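Local structure of bifunctional cytochrome P450/NADPH--P450 reductase (Deinococcus aerius, 7F3H) at residues V142-D147 / F449-R454. The protein probably uses its heme iron to hydroxylate substrates, as a cytochrome P450 fused to a reductase that supplies electrons from NADPH. Numbering follows the deposited sequence.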
# COMPACT_ATOMS: atom_id res chain seq x y z
N VAL A 142 19.51 0.89 12.10
CA VAL A 142 18.12 1.23 11.88
C VAL A 142 17.43 0.07 11.16
O VAL A 142 17.94 -0.42 10.15
CB VAL A 142 18.01 2.54 11.09
CG1 VAL A 142 16.63 2.66 10.42
CG2 VAL A 142 18.27 3.70 12.04
N ARG A 143 16.33 -0.43 11.75
CA ARG A 143 15.50 -1.47 11.14
C ARG A 143 14.42 -0.77 10.31
O ARG A 143 13.37 -0.35 10.83
CB ARG A 143 14.92 -2.38 12.22
CG ARG A 143 16.02 -2.99 13.12
CD ARG A 143 15.56 -4.14 13.98
NE ARG A 143 15.92 -5.43 13.41
CZ ARG A 143 15.03 -6.38 13.08
NH1 ARG A 143 13.73 -6.18 13.27
NH2 ARG A 143 15.45 -7.54 12.56
N VAL A 144 14.67 -0.66 9.01
CA VAL A 144 13.94 0.31 8.19
C VAL A 144 12.46 -0.06 8.10
O VAL A 144 11.58 0.73 8.44
CB VAL A 144 14.59 0.45 6.81
CG1 VAL A 144 13.72 1.29 5.91
CG2 VAL A 144 16.01 1.05 6.95
N ALA A 145 12.17 -1.29 7.64
CA ALA A 145 10.80 -1.75 7.56
C ALA A 145 10.09 -1.58 8.89
O ALA A 145 8.95 -1.09 8.95
CB ALA A 145 10.79 -3.22 7.14
N ASP A 146 10.78 -1.93 9.98
CA ASP A 146 10.17 -1.90 11.31
C ASP A 146 9.80 -0.48 11.73
O ASP A 146 8.65 -0.21 12.11
CB ASP A 146 11.15 -2.56 12.29
CG ASP A 146 10.75 -2.36 13.72
OD1 ASP A 146 9.72 -2.96 14.15
OD2 ASP A 146 11.48 -1.60 14.42
N ASP A 147 10.74 0.47 11.59
CA ASP A 147 10.47 1.84 11.99
C ASP A 147 9.49 2.54 11.06
O ASP A 147 8.74 3.41 11.50
CB ASP A 147 11.77 2.60 12.08
CG ASP A 147 12.47 2.38 13.39
OD1 ASP A 147 11.87 1.77 14.30
OD2 ASP A 147 13.63 2.81 13.50
N PHE A 449 16.34 -5.21 6.01
CA PHE A 449 17.00 -4.03 5.47
C PHE A 449 17.45 -3.15 6.64
O PHE A 449 16.63 -2.57 7.35
CB PHE A 449 16.02 -3.31 4.54
CG PHE A 449 16.53 -2.00 3.95
CD1 PHE A 449 17.90 -1.74 3.79
CD2 PHE A 449 15.62 -1.04 3.50
CE1 PHE A 449 18.36 -0.50 3.20
CE2 PHE A 449 16.06 0.16 2.92
CZ PHE A 449 17.44 0.44 2.78
N ALA A 450 18.74 -3.09 6.87
CA ALA A 450 19.32 -2.22 7.88
C ALA A 450 20.12 -1.11 7.19
O ALA A 450 20.82 -1.36 6.21
CB ALA A 450 20.23 -3.02 8.83
N LEU A 451 20.03 0.11 7.73
CA LEU A 451 20.96 1.17 7.37
C LEU A 451 21.45 1.85 8.65
O LEU A 451 21.01 1.52 9.75
CB LEU A 451 20.34 2.20 6.41
CG LEU A 451 19.03 2.90 6.74
CD1 LEU A 451 19.25 4.05 7.74
CD2 LEU A 451 18.39 3.41 5.46
N ARG A 452 22.42 2.76 8.49
CA ARG A 452 22.91 3.59 9.57
C ARG A 452 22.79 5.07 9.22
O ARG A 452 22.89 5.46 8.06
CB ARG A 452 24.35 3.24 9.91
CG ARG A 452 24.40 2.14 10.96
CD ARG A 452 25.78 1.54 11.09
NE ARG A 452 25.65 0.15 11.48
CZ ARG A 452 26.66 -0.70 11.54
NH1 ARG A 452 27.89 -0.30 11.25
NH2 ARG A 452 26.44 -1.96 11.89
N VAL A 453 22.53 5.91 10.23
CA VAL A 453 22.36 7.34 9.99
C VAL A 453 23.28 8.15 10.90
O VAL A 453 23.60 7.74 12.02
CB VAL A 453 20.90 7.83 10.16
CG1 VAL A 453 20.01 7.21 9.13
CG2 VAL A 453 20.37 7.56 11.55
N ARG A 454 23.70 9.32 10.39
CA ARG A 454 24.50 10.23 11.20
C ARG A 454 24.00 11.66 10.99
O ARG A 454 23.71 12.07 9.86
CB ARG A 454 25.99 10.11 10.84
CG ARG A 454 26.94 10.84 11.78
CD ARG A 454 28.18 11.43 11.08
NE ARG A 454 27.85 12.02 9.78
CZ ARG A 454 28.68 12.07 8.74
NH1 ARG A 454 29.88 11.46 8.82
NH2 ARG A 454 28.27 12.62 7.58
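Val-142 and Leu-451 form a hydrogen-bonded antiparallel pair at the edge of a three-stranded sheet of the cytochrome P450 fold, with 450-455 as its central strand. Val-142 N donates to Leu-451 O at 2.9 Å, nearly head-on to the carbonyl; the return bond from Leu-451 N to Val-142 O uses a lone pair in the carbonyl plane. The bonding outlasts the short strand: Val-144 N, already in the first turn of helix 144-161, reaches Phe-449 O at 3.2 Å with an N-H...O angle of 170°. Arg-143, the N-cap residue facing Ala-450 in a non-hydrogen-bonded pair, is where strand gives way to helix: its carbonyl O already accepts the i to i+4 hydrogen bond from Asp-147 N. On the face of Val-142 and Leu-451, the two side chains run alongside each other, Leu-451 CD1 lying 3.9 Å from Val-142 CB. Ala-277 and Leu-280 of helix 254-285 cover Val-144, while Trp-134 of helix 113-137 packs on Val-142. With CG1 anti to the backbone N (chi1 172°), Val-144 CG2 falls beside that N and serves two partners. It meets Leu-451 CG at 3.5 Å. Over one face of the Phe-449 ring, Val-144 CG2 makes a CH-pi contact, 4.2 Å from the centroid and 15° off the normal.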